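PDB 4HA6: pyridoxine 4-oxidase from Mesorhizobium loti, which oxidises the 4-hydroxymethyl group of pyridoxine to the aldehyde pyridoxal, using FAD as cofactor and molecular oxygen as electron acceptor. Local coordinates for residues E170-G175 against T181-N186; Y92-P97 against A123-P128; V228-V233 against S239-A244; G10-L15 against V248-A253. All blocks are in the same frame, centred on the assembly; numbering follows the deposited sequence.

In the fold
Contacts 1, 2 and 4 are buried, whereas contact 3 lies toward the surface, its centre about 29 Å from that of the chain. Contacts 1 and 2 touch: Asn173 and Ser184 of contact 1 bond to the backbone of 92-97, so both segments of contact 1 are tied to it. Contact 1 relies on a loop amide, a histidine face and waters; contact 2 on a buried ion pair with a tyrosine. Contact 3 is backbone pairing with a polar, partly exposed face. Contact 4, the Rossmann-type site, has little direct packing and works through the FAD diphosphate and a shared water. Segment 239-244 leads almost directly into 248-253, joining contacts 3 and 4 along the chain.

Contact 1. Residues E170-G175 against T181-N186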
loop_
_atom_site.group_PDB
_atom_site.type_symbol
_atom_site.label_atom_id
_atom_site.label_comp_id
_atom_site.label_asym_id
_atom_site.label_seq_id
_atom_site.Cartn_x
_atom_site.Cartn_y
_atom_site.Cartn_z
ATOM N N GLU A 170 -4.341 -13.108 17.296
ATOM C CA GLU A 170 -3.583 -12.008 17.863
ATOM C C GLU A 170 -2.838 -11.277 16.748
ATOM O O GLU A 170 -1.642 -11.517 16.530
ATOM C CB GLU A 170 -2.568 -12.513 18.884
ATOM C CG GLU A 170 -3.117 -12.898 20.231
ATOM C CD GLU A 170 -2.000 -12.917 21.255
ATOM O OE1 GLU A 170 -1.293 -13.944 21.342
ATOM O OE2 GLU A 170 -1.793 -11.886 21.935
ATOM N N GLY A 171 -3.532 -10.369 16.061
ATOM C CA GLY A 171 -2.964 -9.719 14.893
ATOM C C GLY A 171 -3.087 -10.656 13.704
ATOM O O GLY A 171 -3.503 -11.808 13.867
ATOM N N HIS A 172 -2.715 -10.174 12.518
ATOM C CA HIS A 172 -2.953 -10.908 11.284
ATOM C C HIS A 172 -1.708 -11.592 10.762
ATOM O O HIS A 172 -1.715 -12.084 9.641
ATOM C CB HIS A 172 -3.432 -9.940 10.193
ATOM C CG HIS A 172 -4.795 -9.387 10.441
ATOM N ND1 HIS A 172 -5.003 -8.075 10.812
ATOM C CD2 HIS A 172 -6.016 -9.968 10.390
ATOM C CE1 HIS A 172 -6.299 -7.873 10.974
ATOM N NE2 HIS A 172 -6.938 -9.003 10.724
ATOM N N ASN A 173 -0.654 -11.645 11.567
ATOM C CA ASN A 173 0.679 -11.827 11.001
ATOM C C ASN A 173 1.379 -13.154 11.289
ATOM O O ASN A 173 2.548 -13.348 10.928
ATOM C CB ASN A 173 1.539 -10.612 11.375
ATOM C CG ASN A 173 0.946 -9.320 10.821
ATOM O OD1 ASN A 173 0.554 -9.274 9.651
ATOM N ND2 ASN A 173 0.808 -8.300 11.667
ATOM N N SER A 174 0.651 -14.076 11.909
ATOM C CA SER A 174 1.240 -15.338 12.314
ATOM C C SER A 174 1.381 -16.313 11.151
ATOM O O SER A 174 2.014 -17.358 11.295
ATOM C CB SER A 174 0.377 -15.991 13.380
ATOM O OG SER A 174 -0.723 -16.632 12.766
ATOM N N GLY A 175 0.820 -15.964 9.993
ATOM C CA GLY A 175 0.694 -16.917 8.902
ATOM C C GLY A 175 -0.760 -17.336 8.774
ATOM O O GLY A 175 -1.176 -17.877 7.744
ATOM N N THR A 181 -9.754 -9.923 15.025
ATOM C CA THR A 181 -8.661 -9.345 15.809
ATOM C C THR A 181 -8.621 -7.846 15.567
ATOM O O THR A 181 -8.971 -7.384 14.478
ATOM C CB THR A 181 -7.273 -9.971 15.427
ATOM O OG1 THR A 181 -6.216 -9.387 16.208
ATOM C CG2 THR A 181 -6.969 -9.752 13.961
ATOM N N PRO A 182 -8.210 -7.070 16.585
ATOM C CA PRO A 182 -7.868 -5.675 16.285
ATOM C C PRO A 182 -6.684 -5.653 15.323
ATOM O O PRO A 182 -5.811 -6.522 15.433
ATOM C CB PRO A 182 -7.414 -5.116 17.645
ATOM C CG PRO A 182 -7.993 -6.041 18.673
ATOM C CD PRO A 182 -8.053 -7.398 18.015
ATOM N N ASN A 183 -6.647 -4.693 14.400
ATOM C CA ASN A 183 -5.487 -4.538 13.530
ATOM C C ASN A 183 -4.238 -4.230 14.334
ATOM O O ASN A 183 -4.284 -3.425 15.263
ATOM C CB ASN A 183 -5.708 -3.396 12.534
ATOM C CG ASN A 183 -6.963 -3.581 11.702
ATOM O OD1 ASN A 183 -7.396 -4.702 11.472
ATOM N ND2 ASN A 183 -7.555 -2.474 11.256
ATOM N N SER A 184 -3.123 -4.868 13.988
ATOM C CA SER A 184 -1.828 -4.452 14.513
ATOM C C SER A 184 -1.494 -3.101 13.897
ATOM O O SER A 184 -1.878 -2.839 12.751
ATOM C CB SER A 184 -0.746 -5.479 14.173
ATOM O OG SER A 184 -1.074 -6.763 14.711
ATOM N N LEU A 185 -0.794 -2.250 14.650
ATOM C CA LEU A 185 -0.550 -0.866 14.227
ATOM C C LEU A 185 0.898 -0.423 14.441
ATOM O O LEU A 185 1.546 -0.847 15.408
ATOM C CB LEU A 185 -1.467 0.088 14.989
ATOM C CG LEU A 185 -2.976 -0.054 14.816
ATOM C CD1 LEU A 185 -3.692 0.796 15.839
ATOM C CD2 LEU A 185 -3.375 0.363 13.422
ATOM N N ASN A 186 1.405 0.431 13.552
ATOM C CA ASN A 186 2.725 1.026 13.764
ATOM C C ASN A 186 2.584 2.275 14.608
ATOM O O ASN A 186 2.601 3.395 14.083
ATOM C CB ASN A 186 3.434 1.372 12.451
ATOM C CG ASN A 186 3.720 0.151 11.588
ATOM O OD1 ASN A 186 3.607 0.215 10.361
ATOM N ND2 ASN A 186 4.100 -0.964 12.222
HETATM O O HOH W 1 -2.851 -6.856 11.762
HETATM O O HOH W 2 0.777 -8.672 14.554
#
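Two irregular pieces of one long loop, 170-175 and 181-186, run with their end-to-end directions 56° apart and come nearest where the CA atoms of Gly171 and Ser184 lie 5.4 Å from each other. Both belong to the connection between helix 152-163 and strand 187-188 of this GMC oxidoreductase, close to the substrate: the side chain of Asn183 is about 4 Å from the bound pyridoxamine. Thr181 holds the crossing with both branches. Its OG1 lies anti to the backbone N (chi1 180°) and accepts the amide of Gly171, N to OG1 2.9 Å, while donating to Pro182 O of its own segment. The same rotation sets CG2 over one face of the His172 ring, 3.6 Å from the centroid and shifted toward the rim, a CH-pi contact. At the edge of that ring, in its plane, Asn183 OD1 stands 3.4 Å from His172 CE1. The polar ends of both residues are fixed from strand 314-320, since His172 NE2 bonds to Met317 O and Asn183 OD1 to Met317 N. Gly171 has a positive phi, and a CB on it would clash with Ser184 OG, so the close approach depends on the missing side chain. Water links the rest. One molecule lies 2.6 Å from His172 ND1 and accepts from Ser184 N. Asn173 turns its amide back to segment 92-97, with OD1 on Arg94 N and ND2 on Tyr92 O. A second water accepts from Asn173 ND2 at 2.9 Å and sits 2.7 Å from Ser184 OG.

Contact 2. Residues Y92-P97 against A123-P128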
loop_
_atom_site.group_PDB
_atom_site.type_symbol
_atom_site.label_atom_id
_atom_site.label_comp_id
_atom_site.label_asym_id
_atom_site.label_seq_id
_atom_site.Cartn_x
_atom_site.Cartn_y
_atom_site.Cartn_z
ATOM N N TYR A 92 -0.614 -2.698 10.068
ATOM C CA TYR A 92 0.498 -3.580 9.698
ATOM C C TYR A 92 -0.012 -5.004 9.450
ATOM O O TYR A 92 -0.394 -5.714 10.396
ATOM C CB TYR A 92 1.565 -3.592 10.792
ATOM C CG TYR A 92 2.823 -4.355 10.425
ATOM C CD1 TYR A 92 3.815 -3.771 9.635
ATOM C CD2 TYR A 92 3.018 -5.659 10.873
ATOM C CE1 TYR A 92 4.979 -4.469 9.304
ATOM C CE2 TYR A 92 4.177 -6.368 10.548
ATOM C CZ TYR A 92 5.144 -5.772 9.762
ATOM O OH TYR A 92 6.272 -6.492 9.445
ATOM N N MET A 93 -0.032 -5.406 8.180
ATOM C CA MET A 93 -0.468 -6.743 7.783
ATOM C C MET A 93 0.578 -7.326 6.839
ATOM O O MET A 93 0.744 -6.817 5.732
ATOM C CB MET A 93 -1.808 -6.665 7.024
ATOM C CG MET A 93 -3.048 -6.390 7.879
ATOM S SD MET A 93 -3.232 -4.674 8.446
ATOM C CE MET A 93 -5.020 -4.647 8.674
ATOM N N ARG A 94 1.275 -8.384 7.248
ATOM C CA ARG A 94 2.263 -9.008 6.362
ATOM C C ARG A 94 1.609 -9.496 5.070
ATOM O O ARG A 94 2.140 -9.314 3.976
ATOM C CB ARG A 94 2.933 -10.209 7.041
ATOM C CG ARG A 94 3.806 -9.895 8.233
ATOM C CD ARG A 94 4.276 -11.216 8.855
ATOM N NE ARG A 94 5.284 -10.993 9.888
ATOM C CZ ARG A 94 5.852 -11.960 10.602
ATOM N NH1 ARG A 94 5.511 -13.231 10.402
ATOM N NH2 ARG A 94 6.755 -11.657 11.520
ATOM N N GLY A 95 0.435 -10.104 5.204
ATOM C CA GLY A 95 -0.178 -10.799 4.092
ATOM C C GLY A 95 -0.277 -12.262 4.487
ATOM O O GLY A 95 0.155 -12.632 5.583
ATOM N N HIS A 96 -0.849 -13.085 3.609
ATOM C CA HIS A 96 -1.017 -14.515 3.860
ATOM C C HIS A 96 0.014 -15.285 3.047
ATOM O O HIS A 96 0.319 -14.889 1.922
ATOM C CB HIS A 96 -2.426 -14.932 3.439
ATOM C CG HIS A 96 -2.732 -16.376 3.683
ATOM N ND1 HIS A 96 -2.500 -17.355 2.741
ATOM C CD2 HIS A 96 -3.251 -17.008 4.765
ATOM C CE1 HIS A 96 -2.874 -18.527 3.226
ATOM N NE2 HIS A 96 -3.323 -18.344 4.456
ATOM N N PRO A 97 0.562 -16.380 3.604
ATOM C CA PRO A 97 1.609 -17.163 2.924
ATOM C C PRO A 97 1.306 -17.480 1.457
ATOM O O PRO A 97 2.217 -17.430 0.618
ATOM C CB PRO A 97 1.636 -18.467 3.725
ATOM C CG PRO A 97 1.321 -18.012 5.141
ATOM C CD PRO A 97 0.278 -16.896 4.961
ATOM N N ALA A 123 13.253 -9.336 10.981
ATOM C CA ALA A 123 14.295 -8.306 11.086
ATOM C C ALA A 123 13.691 -6.897 11.120
ATOM O O ALA A 123 14.269 -5.965 11.703
ATOM C CB ALA A 123 15.291 -8.421 9.941
ATOM N N ILE A 124 12.530 -6.740 10.492
ATOM C CA ILE A 124 11.884 -5.437 10.421
ATOM C C ILE A 124 11.136 -5.106 11.716
ATOM O O ILE A 124 11.143 -3.957 12.183
ATOM C CB ILE A 124 10.927 -5.389 9.223
ATOM C CG1 ILE A 124 11.717 -5.145 7.934
ATOM C CG2 ILE A 124 9.862 -4.314 9.423
ATOM C CD1 ILE A 124 10.989 -5.558 6.669
ATOM N N GLU A 125 10.518 -6.129 12.302
ATOM C CA GLU A 125 9.551 -5.942 13.383
ATOM C C GLU A 125 10.133 -5.815 14.792
ATOM O O GLU A 125 11.058 -6.549 15.163
ATOM C CB GLU A 125 8.571 -7.109 13.356
ATOM C CG GLU A 125 7.725 -7.088 12.113
ATOM C CD GLU A 125 7.127 -8.420 11.793
ATOM O OE1 GLU A 125 7.348 -9.386 12.562
ATOM O OE2 GLU A 125 6.437 -8.501 10.762
ATOM N N ASP A 126 9.591 -4.881 15.572
ATOM C CA ASP A 126 9.720 -4.958 17.034
ATOM C C ASP A 126 8.334 -5.248 17.579
ATOM O O ASP A 126 7.531 -4.325 17.773
ATOM C CB ASP A 126 10.267 -3.672 17.655
ATOM C CG ASP A 126 10.443 -3.782 19.193
ATOM O OD1 ASP A 126 10.705 -4.899 19.706
ATOM O OD2 ASP A 126 10.325 -2.746 19.886
ATOM N N HIS A 127 8.067 -6.532 17.812
ATOM C CA HIS A 127 6.722 -7.042 18.080
ATOM C C HIS A 127 6.616 -7.574 19.514
ATOM O O HIS A 127 7.564 -8.166 20.023
ATOM C CB HIS A 127 6.429 -8.176 17.089
ATOM C CG HIS A 127 4.975 -8.477 16.912
ATOM N ND1 HIS A 127 4.250 -9.217 17.824
ATOM C CD2 HIS A 127 4.113 -8.157 15.917
ATOM C CE1 HIS A 127 3.001 -9.323 17.408
ATOM N NE2 HIS A 127 2.892 -8.697 16.249
ATOM N N PRO A 128 5.455 -7.379 20.168
ATOM C CA PRO A 128 5.326 -7.870 21.545
ATOM C C PRO A 128 5.370 -9.400 21.634
ATOM O O PRO A 128 5.670 -9.918 22.702
ATOM C CB PRO A 128 3.958 -7.329 21.989
ATOM C CG PRO A 128 3.211 -7.081 20.732
ATOM C CD PRO A 128 4.245 -6.670 19.719
#
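Glu125 OE2 is gripped by two groups of segment 92-97: Arg94 NE, which donates from 2.9 Å, and the hydroxyl of Tyr92, whose OH donates over 2.4 Å, shorter than normal and doubtful in its exact length. The motif is a buried, side-on bidentate salt bridge, joining the loop ahead of helix 97-107 to the place where helix 114-124 gives way to strand 125-126. Arg94 NH2 completes it on the other carboxylate oxygen, Glu125 OE1, at 2.6 Å. Guanidinium and carboxylate are nearly coplanar, their planes 14° apart, and both oxygens use their syn lone pairs. The arginine chain is extended from CG to NE, which carries the group straight out to the glutamate. Tyr92 meets OE2 with the edge of its ring, whose plane stands 81° from the carboxylate, so ring and guanidinium approach in different planes. Glu125 OE1 also accepts from Gly136 N, and Arg94 NH2 has a second acceptor in Ile134 O, so the loop after strand 125-126 joins the network. A methionine in place of Arg94 would probably leave the buried carboxylate without its counter-charge, with Tyr92 OH and Gly136 N its remaining partners among those named. Phe121 packs on both Tyr92 and Arg94. Beside the polar cluster, Ile124 CG2 approaches the phenol oxygen, Tyr92 OH, to 4.2 Å.

Contact 3. Residues V228-V233 against S239-A244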
loop_
_atom_site.group_PDB
_atom_site.type_symbol
_atom_site.label_atom_id
_atom_site.label_comp_id
_atom_site.label_asym_id
_atom_site.label_seq_id
_atom_site.Cartn_x
_atom_site.Cartn_y
_atom_site.Cartn_z
ATOM N N VAL A 228 22.455 3.061 -16.774
ATOM C CA VAL A 228 22.093 4.425 -16.416
ATOM C C VAL A 228 23.382 5.139 -16.009
ATOM O O VAL A 228 24.099 4.674 -15.104
ATOM C CB VAL A 228 21.132 4.492 -15.220
ATOM C CG1 VAL A 228 20.919 5.949 -14.826
ATOM C CG2 VAL A 228 19.779 3.825 -15.543
ATOM N N ARG A 229 23.679 6.262 -16.658
ATOM C CA ARG A 229 24.933 6.966 -16.406
ATOM C C ARG A 229 24.734 8.109 -15.421
ATOM O O ARG A 229 25.573 8.349 -14.538
ATOM C CB ARG A 229 25.532 7.466 -17.724
ATOM C CG ARG A 229 26.755 8.364 -17.575
ATOM C CD ARG A 229 27.228 8.842 -18.940
ATOM N NE ARG A 229 28.376 9.750 -18.884
ATOM C CZ ARG A 229 28.305 11.060 -19.112
ATOM N NH1 ARG A 229 27.137 11.622 -19.399
ATOM N NH2 ARG A 229 29.398 11.812 -19.053
ATOM N N SER A 230 23.613 8.807 -15.559
ATOM C CA SER A 230 23.314 9.919 -14.670
ATOM C C SER A 230 21.813 10.121 -14.508
ATOM O O SER A 230 21.011 9.499 -15.212
ATOM C CB SER A 230 23.949 11.205 -15.202
ATOM O OG SER A 230 23.340 11.601 -16.419
ATOM N N LEU A 231 21.452 11.004 -13.577
ATOM C CA LEU A 231 20.066 11.385 -13.322
ATOM C C LEU A 231 19.934 12.887 -13.456
ATOM O O LEU A 231 20.784 13.628 -12.957
ATOM C CB LEU A 231 19.646 11.017 -11.894
ATOM C CG LEU A 231 19.811 9.598 -11.373
ATOM C CD1 LEU A 231 21.243 9.380 -10.909
ATOM C CD2 LEU A 231 18.838 9.371 -10.240
ATOM N N GLU A 232 18.868 13.340 -14.108
ATOM C CA GLU A 232 18.559 14.764 -14.168
ATOM C C GLU A 232 17.647 15.084 -13.004
ATOM O O GLU A 232 16.546 14.517 -12.884
ATOM C CB GLU A 232 17.871 15.122 -15.492
ATOM C CG GLU A 232 17.474 16.589 -15.603
ATOM C CD GLU A 232 16.607 16.874 -16.824
ATOM O OE1 GLU A 232 15.719 16.048 -17.133
ATOM O OE2 GLU A 232 16.813 17.926 -17.471
ATOM N N VAL A 233 18.101 15.977 -12.135
ATOM C CA VAL A 233 17.322 16.327 -10.952
ATOM C C VAL A 233 16.827 17.765 -11.041
ATOM O O VAL A 233 17.592 18.678 -11.344
ATOM C CB VAL A 233 18.121 16.110 -9.670
ATOM C CG1 VAL A 233 17.266 16.454 -8.455
ATOM C CG2 VAL A 233 18.581 14.667 -9.603
ATOM N N SER A 239 17.709 22.874 -12.771
ATOM C CA SER A 239 18.096 21.473 -12.964
ATOM C C SER A 239 19.596 21.212 -12.852
ATOM O O SER A 239 20.424 22.086 -13.128
ATOM C CB SER A 239 17.619 20.987 -14.328
ATOM O OG SER A 239 18.139 21.816 -15.348
ATOM N N ALA A 240 19.935 19.988 -12.468
ATOM C CA ALA A 240 21.327 19.583 -12.290
ATOM C C ALA A 240 21.490 18.092 -12.581
ATOM O O ALA A 240 20.547 17.314 -12.395
ATOM C CB ALA A 240 21.797 19.904 -10.881
ATOM N N GLU A 241 22.678 17.702 -13.036
ATOM C CA GLU A 241 22.956 16.312 -13.388
ATOM C C GLU A 241 23.705 15.595 -12.270
ATOM O O GLU A 241 24.704 16.091 -11.753
ATOM C CB GLU A 241 23.756 16.248 -14.686
ATOM C CG GLU A 241 24.043 14.835 -15.183
ATOM C CD GLU A 241 24.617 14.809 -16.588
ATOM O OE1 GLU A 241 25.448 15.687 -16.914
ATOM O OE2 GLU A 241 24.227 13.910 -17.369
ATOM N N VAL A 242 23.217 14.416 -11.901
ATOM C CA VAL A 242 23.785 13.671 -10.791
ATOM C C VAL A 242 24.284 12.319 -11.283
ATOM O O VAL A 242 23.573 11.600 -11.993
ATOM C CB VAL A 242 22.758 13.520 -9.648
ATOM C CG1 VAL A 242 23.156 12.411 -8.678
ATOM C CG2 VAL A 242 22.599 14.845 -8.918
ATOM N N PHE A 243 25.519 11.987 -10.930
ATOM C CA PHE A 243 26.126 10.745 -11.398
ATOM C C PHE A 243 26.115 9.668 -10.326
ATOM O O PHE A 243 26.123 9.975 -9.129
ATOM C CB PHE A 243 27.545 11.011 -11.878
ATOM C CG PHE A 243 27.602 11.918 -13.064
ATOM C CD1 PHE A 243 27.617 11.395 -14.349
ATOM C CD2 PHE A 243 27.622 13.297 -12.901
ATOM C CE1 PHE A 243 27.658 12.236 -15.458
ATOM C CE2 PHE A 243 27.664 14.142 -14.001
ATOM C CZ PHE A 243 27.683 13.611 -15.277
ATOM N N ALA A 244 26.081 8.408 -10.764
ATOM C CA ALA A 244 25.985 7.264 -9.857
ATOM C C ALA A 244 26.421 5.959 -10.521
ATOM O O ALA A 244 26.263 5.780 -11.734
ATOM C CB ALA A 244 24.557 7.117 -9.337
HETATM O O HOH W 3 26.735 4.384 -14.040
#
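Ser230 OG donates to Glu241 OE2 at 2.6 Å, reaching the anti side of the carboxylate, 22° out of its plane. A chi1 of -177° swings Glu241 CG away from its own backbone N, and the extended chain then carries the carboxylate to Ser230. Next to it the Phe243 ring takes Ser230 CB over one face, a CH-pi contact, and sends CE1 over the centre of the Arg229 guanidinium, 3.9 Å from CZ, with the two planes 82° apart. An alanine at Glu241 takes away the carboxylate and would probably leave the Ser230 hydroxyl without this acceptor and the Arg229 charge less well balanced. On the other face Val233 CG2 meets Val242 CG2 at 4.1 Å, while Leu231 packs inward on Val5, Val7 and Ile247 of the parallel sheet. The backbone sets these positions: Leu231 with Val242 and Val233 with Ala240 are hydrogen-bonded pairs, Leu231 N to Val242 O being 2.7 Å. Past the Ser230-Phe243 pair a water donates to both Val228 O and Ala244 O. Arg229 and Ser230 together face Lys222 of strand 217-224, a classic beta bulge, in the central strand of a three-stranded antiparallel sheet whose strands 227-235 and 238-243 form a beta hairpin.

Contact 4. Residues G10-L15 against V248-A253; sequences GSAGSL and VLCAGA. With FAD (flavin-adenine dinucleotide), chain B.
With its SG anti to the carbonyl carbon (chi1 -61°), Cys250 lays CB and SG alongside the first turn of helix 11-20: CB comes 3.8 Å from Gly13 N and SG 4.3 Å from Ala12 CB. The same kind of first torsion in Ser11 swings OG to the ribityl chain of FAD, 2.8 Å from its O4'. Direct packing is thin, and much of the link between the segments runs through the cofactor and one water. That water accepts from Gly13 N at 2.9 Å and lies 2.8 Å from Cys250 O and 2.6 Å from FAD O1P. The helix start grips the diphosphate with backbone amides: Ser11 N donates to FAD O1A at 3.0 Å and Ala12 N to FAD O1P at 3.1 Å, both nearly straight. The positive end of the helix dipole would be expected to favour these phosphates. Gly10 and Gly13 fit the Rossmann-type GxGxxG pattern. A CB on Gly10 would run into FAD O5B, and one on Gly13 would be crowded by Gly10 N and come close to Cys250 CB. Gly10 O, in turn, takes both the N and the OG of Ser14, which ties down the turn. From the other segment, Ala251 CB touches the adenine near N7A, and Gly252 passes beside the bridging O3P, its N bonded to Asp477. The contact thus lies at the C-terminal ends of the parallel strands, where strand 246-249, between strands 4-7 and 473-475, leads into helix 252-262, while helix 490-506 packs on Ala12 through Val493.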
loop_
_atom_site.group_PDB
_atom_site.type_symbol
_atom_site.label_atom_id
_atom_site.label_comp_id
_atom_site.label_asym_id
_atom_site.label_seq_id
_atom_site.Cartn_x
_atom_site.Cartn_y
_atom_site.Cartn_z
ATOM N N GLY A 10 10.417 7.427 0.365
ATOM C CA GLY A 10 9.160 7.003 0.956
ATOM C C GLY A 10 9.373 5.809 1.873
ATOM O O GLY A 10 10.334 5.770 2.632
ATOM N N SER A 11 8.483 4.829 1.826
ATOM C CA SER A 11 8.635 3.687 2.727
ATOM C C SER A 11 9.882 2.879 2.397
ATOM O O SER A 11 10.770 2.740 3.233
ATOM C CB SER A 11 7.399 2.799 2.686
ATOM O OG SER A 11 6.275 3.556 3.094
ATOM N N ALA A 12 9.959 2.395 1.161
ATOM C CA ALA A 12 11.097 1.606 0.680
ATOM C C ALA A 12 12.397 2.413 0.649
ATOM O O ALA A 12 13.478 1.901 0.982
ATOM C CB ALA A 12 10.801 1.076 -0.720
ATOM N N GLY A 13 12.297 3.667 0.198
ATOM C CA GLY A 13 13.455 4.543 0.130
ATOM C C GLY A 13 14.042 4.849 1.500
ATOM O O GLY A 13 15.257 4.872 1.655
ATOM N N SER A 14 13.191 5.109 2.492
ATOM C CA SER A 14 13.700 5.442 3.829
ATOM C C SER A 14 14.479 4.259 4.396
ATOM O O SER A 14 15.580 4.439 4.924
ATOM C CB SER A 14 12.561 5.828 4.771
ATOM O OG SER A 14 11.910 6.997 4.324
ATOM N N LEU A 15 13.919 3.053 4.240
ATOM C CA LEU A 15 14.570 1.815 4.691
ATOM C C LEU A 15 15.905 1.587 4.003
ATOM O O LEU A 15 16.867 1.115 4.622
ATOM C CB LEU A 15 13.664 0.595 4.444
ATOM C CG LEU A 15 14.091 -0.762 5.032
ATOM C CD1 LEU A 15 12.844 -1.629 5.299
ATOM C CD2 LEU A 15 15.094 -1.526 4.146
ATOM N N VAL A 248 18.661 2.974 -7.700
ATOM C CA VAL A 248 17.520 2.227 -7.193
ATOM C C VAL A 248 16.331 3.158 -7.228
ATOM O O VAL A 248 16.390 4.248 -6.658
ATOM C CB VAL A 248 17.730 1.783 -5.728
ATOM C CG1 VAL A 248 16.537 0.973 -5.236
ATOM C CG2 VAL A 248 19.005 0.968 -5.598
ATOM N N LEU A 249 15.260 2.731 -7.903
ATOM C CA LEU A 249 14.012 3.498 -7.947
ATOM C C LEU A 249 13.084 3.082 -6.809
ATOM O O LEU A 249 12.723 1.894 -6.684
ATOM C CB LEU A 249 13.293 3.291 -9.276
ATOM C CG LEU A 249 14.028 3.717 -10.540
ATOM C CD1 LEU A 249 13.020 3.879 -11.679
ATOM C CD2 LEU A 249 14.784 5.026 -10.307
ATOM N N CYS A 250 12.689 4.063 -5.998
ATOM C CA CYS A 250 11.739 3.842 -4.917
ATOM C C CYS A 250 10.655 4.916 -4.968
ATOM O O CYS A 250 10.169 5.374 -3.935
ATOM C CB CYS A 250 12.460 3.906 -3.572
ATOM S SG CYS A 250 13.755 2.640 -3.375
ATOM N N ALA A 251 10.290 5.326 -6.176
ATOM C CA ALA A 251 9.309 6.384 -6.362
ATOM C C ALA A 251 7.849 5.893 -6.232
ATOM O O ALA A 251 6.910 6.691 -6.340
ATOM C CB ALA A 251 9.531 7.051 -7.709
ATOM N N GLY A 252 7.644 4.594 -6.008
ATOM C CA GLY A 252 6.290 4.095 -5.777
ATOM C C GLY A 252 5.509 3.673 -7.023
ATOM O O GLY A 252 5.967 3.845 -8.150
ATOM N N ALA A 253 4.313 3.126 -6.812
ATOM C CA ALA A 253 3.539 2.483 -7.878
ATOM C C ALA A 253 3.221 3.375 -9.085
ATOM O O ALA A 253 3.031 2.887 -10.195
ATOM C CB ALA A 253 2.257 1.875 -7.305
HETATM P PA FAD B . 5.876 5.686 -1.237
HETATM O O1A FAD B . 5.971 5.383 0.253
HETATM O O2A FAD B . 4.631 6.345 -1.760
HETATM O O5B FAD B . 7.165 6.587 -1.614
HETATM C C5B FAD B . 7.337 7.276 -2.849
HETATM C C4B FAD B . 8.251 8.450 -2.528
HETATM O O4B FAD B . 9.014 8.859 -3.668
HETATM C C3B FAD B . 7.441 9.661 -2.085
HETATM O O3B FAD B . 8.097 10.187 -0.919
HETATM C C2B FAD B . 7.522 10.634 -3.258
HETATM O O2B FAD B . 7.466 12.002 -2.817
HETATM C C1B FAD B . 8.864 10.275 -3.890
HETATM N N9A FAD B . 8.958 10.507 -5.362
HETATM C C8A FAD B . 8.028 10.199 -6.292
HETATM N N7A FAD B . 8.471 10.533 -7.535
HETATM C C5A FAD B . 9.712 11.062 -7.415
HETATM C C6A FAD B . 10.740 11.610 -8.338
HETATM N N6A FAD B . 10.526 11.656 -9.691
HETATM N N1A FAD B . 11.905 12.059 -7.789
HETATM C C2A FAD B . 12.135 12.008 -6.460
HETATM N N3A FAD B . 11.237 11.516 -5.576
HETATM C C4A FAD B . 10.027 11.036 -5.980
HETATM N N1 FAD B . -0.484 0.422 3.896
HETATM C C2 FAD B . -0.590 -0.410 4.948
HETATM O O2 FAD B . 0.036 -1.493 4.917
HETATM N N3 FAD B . -1.364 -0.133 6.015
HETATM C C4 FAD B . -2.071 1.006 6.112
HETATM O O4 FAD B . -2.801 1.244 7.110
HETATM C C4X FAD B . -2.004 1.972 4.993
HETATM N N5 FAD B . -2.694 3.131 5.000
HETATM C C5X FAD B . -2.599 4.007 3.968
HETATM C C6 FAD B . -3.309 5.206 3.992
HETATM C C7 FAD B . -3.205 6.108 2.937
HETATM C C7M FAD B . -3.977 7.403 2.979
HETATM C C8 FAD B . -2.329 5.792 1.774
HETATM C C8M FAD B . -2.225 6.768 0.632
HETATM C C9 FAD B . -1.612 4.597 1.741
HETATM C C9A FAD B . -1.729 3.695 2.800
HETATM N N10 FAD B . -1.015 2.485 2.776
HETATM C C10 FAD B . -1.136 1.602 3.859
HETATM C "C1'" FAD B . -0.162 2.152 1.628
HETATM C "C2'" FAD B . 1.321 2.303 1.927
HETATM O "O2'" FAD B . 1.564 3.544 2.609
HETATM C "C3'" FAD B . 2.051 2.276 0.583
HETATM O "O3'" FAD B . 1.633 1.104 -0.137
HETATM C "C4'" FAD B . 3.558 2.268 0.766
HETATM O "O4'" FAD B . 3.919 3.424 1.543
HETATM C "C5'" FAD B . 4.286 2.265 -0.583
HETATM O "O5'" FAD B . 5.629 2.691 -0.363
HETATM P P FAD B . 6.599 2.929 -1.615
HETATM O O1P FAD B . 8.049 2.995 -1.155
HETATM O O2P FAD B . 6.220 1.980 -2.734
HETATM O O3P FAD B . 6.129 4.375 -2.125
HETATM O O HOH W 4 10.028 4.732 -1.189
#